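Local atomic coordinates of dihydropyrimidinase (Brevibacillus agri, PDB entry 3SFW), a protein that catalyses the reversible hydrolytic ring opening of dihydropyrimidines, as a zinc-dependent enzyme of the amidohydrolase family. Residues 286-291 with 335-340. Numbering follows the deposited sequence.
Sequences VWSPPL and IPNGGP
Ser288 OG donates a 2.8 Å hydrogen bond to Asn337 OD1, reaching the amide from above its carbonyl plane, some 40° out of it, instead of along a lone pair. At the other end of the same amide, ND2 makes a weak bond back to Ile335 O and rests 3.6 Å from Val286 CG1, so both ends of the flat group are engaged. A lysine in place of Asn337 would probably cost the Ser288 hydroxyl this acceptor and leave it less firmly oriented. Gly338 N donates a 3.0 Å hydrogen bond to Val286 O, nearly straight (N-H...O 175°) and on a lone pair of the carbonyl. The chi1 of 164° turns Val286 CG1 beside its carbonyl carbon, toward the amide of Asn337, while CG2 meets Ile335 CD1 at 3.8 Å, the two side chains crossing at about a right angle. Trp287 brings CE3 to within 3.4 Å of Gly339 CA, where a beta carbon would strike the indole; Gly338 O lies in plane at the ring edge. The two loops, leading into helices 295-305 and 345-354, thus form a largely buried contact of the amidohydrolase (TIM-barrel) fold, with the Ser288 side chain about 6 Å from a zinc ion and His208 of helix 206-210 packed against both loops.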
ATOM      1  N   VAL A 286      19.407 -20.360  17.674  1.00 13.87           N
ATOM      2  CA  VAL A 286      18.017 -20.283  18.159  1.00 11.82           C
ATOM      3  C   VAL A 286      17.857 -19.029  19.068  1.00 12.20           C
ATOM      4  O   VAL A 286      18.554 -18.885  20.044  1.00 11.77           O
ATOM      5  CB  VAL A 286      17.649 -21.569  18.969  1.00 13.29           C
ATOM      6  CG1 VAL A 286      16.361 -21.338  19.826  1.00 14.39           C
ATOM      7  CG2 VAL A 286      17.450 -22.727  17.981  1.00 13.18           C
ATOM      8  N   TRP A 287      17.085 -18.079  18.563  1.00 12.91           N
ATOM      9  CA  TRP A 287      16.719 -16.815  19.259  1.00 12.93           C
ATOM     10  C   TRP A 287      15.475 -16.349  18.540  1.00 11.91           C
ATOM     11  O   TRP A 287      15.097 -16.936  17.508  1.00 13.28           O
ATOM     12  CB  TRP A 287      17.827 -15.746  19.140  1.00 12.32           C
ATOM     13  CG  TRP A 287      18.414 -15.598  17.751  1.00  9.24           C
ATOM     14  CD1 TRP A 287      17.792 -15.096  16.650  1.00 11.12           C
ATOM     15  CD2 TRP A 287      19.783 -15.860  17.374  1.00 10.36           C
ATOM     16  NE1 TRP A 287      18.702 -15.044  15.577  1.00 10.59           N
ATOM     17  CE2 TRP A 287      19.919 -15.515  16.011  1.00 11.68           C
ATOM     18  CE3 TRP A 287      20.897 -16.414  18.061  1.00 12.52           C
ATOM     19  CZ2 TRP A 287      21.132 -15.702  15.306  1.00 12.04           C
ATOM     20  CZ3 TRP A 287      22.110 -16.521  17.397  1.00 11.90           C
ATOM     21  CH2 TRP A 287      22.233 -16.126  16.042  1.00 13.80           C
ATOM     22  N   SER A 288      14.767 -15.364  19.110  1.00 11.59           N
ATOM     23  CA  SER A 288      13.427 -15.034  18.587  1.00  9.35           C
ATOM     24  C   SER A 288      13.349 -13.530  18.412  1.00 13.09           C
ATOM     25  O   SER A 288      13.937 -12.829  19.198  1.00 13.36           O
ATOM     26  CB  SER A 288      12.345 -15.457  19.582  1.00 13.76           C
ATOM     27  OG  SER A 288      12.387 -16.877  19.768  1.00 15.43           O
ATOM     28  N   PRO A 289      12.688 -13.043  17.358  1.00 11.17           N
ATOM     29  CA  PRO A 289      12.164 -13.787  16.211  1.00 10.56           C
ATOM     30  C   PRO A 289      13.238 -14.580  15.548  1.00 10.94           C
ATOM     31  O   PRO A 289      14.420 -14.297  15.693  1.00 10.53           O
ATOM     32  CB  PRO A 289      11.669 -12.689  15.255  1.00 13.80           C
ATOM     33  CG  PRO A 289      12.421 -11.452  15.679  1.00 16.98           C
ATOM     34  CD  PRO A 289      12.554 -11.579  17.166  1.00 14.50           C
ATOM     35  N   PRO A 290      12.833 -15.658  14.853  1.00  9.75           N
ATOM     36  CA  PRO A 290      13.873 -16.538  14.310  1.00 10.52           C
ATOM     37  C   PRO A 290      14.581 -15.893  13.120  1.00 12.93           C
ATOM     38  O   PRO A 290      14.042 -14.999  12.464  1.00 12.11           O
ATOM     39  CB  PRO A 290      13.064 -17.763  13.843  1.00 11.60           C
ATOM     40  CG  PRO A 290      11.684 -17.189  13.474  1.00 12.94           C
ATOM     41  CD  PRO A 290      11.467 -16.032  14.481  1.00 11.99           C
ATOM     42  N   LEU A 291      15.713 -16.456  12.742  1.00 11.01           N
ATOM     43  CA  LEU A 291      16.357 -16.102  11.470  1.00 12.30           C
ATOM     44  C   LEU A 291      15.388 -16.363  10.314  1.00 13.33           C
ATOM     45  O   LEU A 291      14.518 -17.242  10.424  1.00 13.51           O
ATOM     46  CB  LEU A 291      17.641 -16.943  11.319  1.00 12.27           C
ATOM     47  CG  LEU A 291      18.748 -16.555  12.293  1.00 13.94           C
ATOM     48  CD1 LEU A 291      20.007 -17.417  12.034  1.00 12.72           C
ATOM     49  CD2 LEU A 291      19.102 -15.061  12.120  1.00 13.93           C
ATOM     50  N   ILE A 335      15.258 -25.091  24.180  1.00 15.17           N
ATOM     51  CA  ILE A 335      16.580 -24.476  23.916  1.00 13.57           C
ATOM     52  C   ILE A 335      16.447 -23.010  24.407  1.00 14.82           C
ATOM     53  O   ILE A 335      15.516 -22.340  24.012  1.00 15.26           O
ATOM     54  CB  ILE A 335      16.925 -24.412  22.382  1.00 15.42           C
ATOM     55  CG1 ILE A 335      16.953 -25.814  21.714  1.00 16.09           C
ATOM     56  CG2 ILE A 335      18.250 -23.739  22.201  1.00 15.70           C
ATOM     57  CD1 ILE A 335      17.042 -25.754  20.164  1.00 14.87           C
ATOM     58  N   PRO A 336      17.285 -22.602  25.385  1.00 14.95           N
ATOM     59  CA  PRO A 336      17.177 -21.220  25.847  1.00 14.98           C
ATOM     60  C   PRO A 336      17.423 -20.276  24.661  1.00 15.92           C
ATOM     61  O   PRO A 336      18.337 -20.496  23.864  1.00 16.75           O
ATOM     62  CB  PRO A 336      18.276 -21.105  26.913  1.00 16.17           C
ATOM     63  CG  PRO A 336      19.224 -22.326  26.657  1.00 19.23           C
ATOM     64  CD  PRO A 336      18.294 -23.378  26.149  1.00 15.51           C
ATOM     65  N   ASN A 337      16.505 -19.341  24.449  1.00 13.54           N
ATOM     66  CA  ASN A 337      16.529 -18.497  23.219  1.00 12.61           C
ATOM     67  C   ASN A 337      17.476 -17.302  23.421  1.00 14.53           C
ATOM     68  O   ASN A 337      17.372 -16.582  24.422  1.00 13.27           O
ATOM     69  CB  ASN A 337      15.143 -17.884  22.945  1.00 12.99           C
ATOM     70  CG  ASN A 337      14.111 -18.862  22.414  1.00 12.88           C
ATOM     71  OD1 ASN A 337      13.075 -18.414  21.966  1.00 15.92           O
ATOM     72  ND2 ASN A 337      14.334 -20.182  22.543  1.00 14.92           N
ATOM     73  N   GLY A 338      18.387 -17.079  22.488  1.00 11.87           N
ATOM     74  CA  GLY A 338      19.292 -15.908  22.564  1.00 10.62           C
ATOM     75  C   GLY A 338      20.625 -16.160  21.915  1.00 14.60           C
ATOM     76  O   GLY A 338      21.151 -17.287  21.935  1.00 13.41           O
ATOM     77  N   GLY A 339      21.223 -15.101  21.376  1.00 14.32           N
ATOM     78  CA  GLY A 339      22.580 -15.224  20.786  1.00 10.50           C
ATOM     79  C   GLY A 339      23.639 -14.324  21.411  1.00 11.88           C
ATOM     80  O   GLY A 339      23.291 -13.358  22.120  1.00 14.03           O
ATOM     81  N   PRO A 340      24.945 -14.616  21.170  1.00 11.26           N
ATOM     82  CA  PRO A 340      26.027 -13.774  21.649  1.00 12.84           C
ATOM     83  C   PRO A 340      26.397 -12.764  20.615  1.00 13.02           C
ATOM     84  O   PRO A 340      27.140 -13.071  19.670  1.00 12.99           O
ATOM     85  CB  PRO A 340      27.211 -14.769  21.899  1.00 13.56           C
ATOM     86  CG  PRO A 340      26.645 -16.180  21.524  1.00 14.51           C
ATOM     87  CD  PRO A 340      25.456 -15.869  20.581  1.00 12.44           C
TER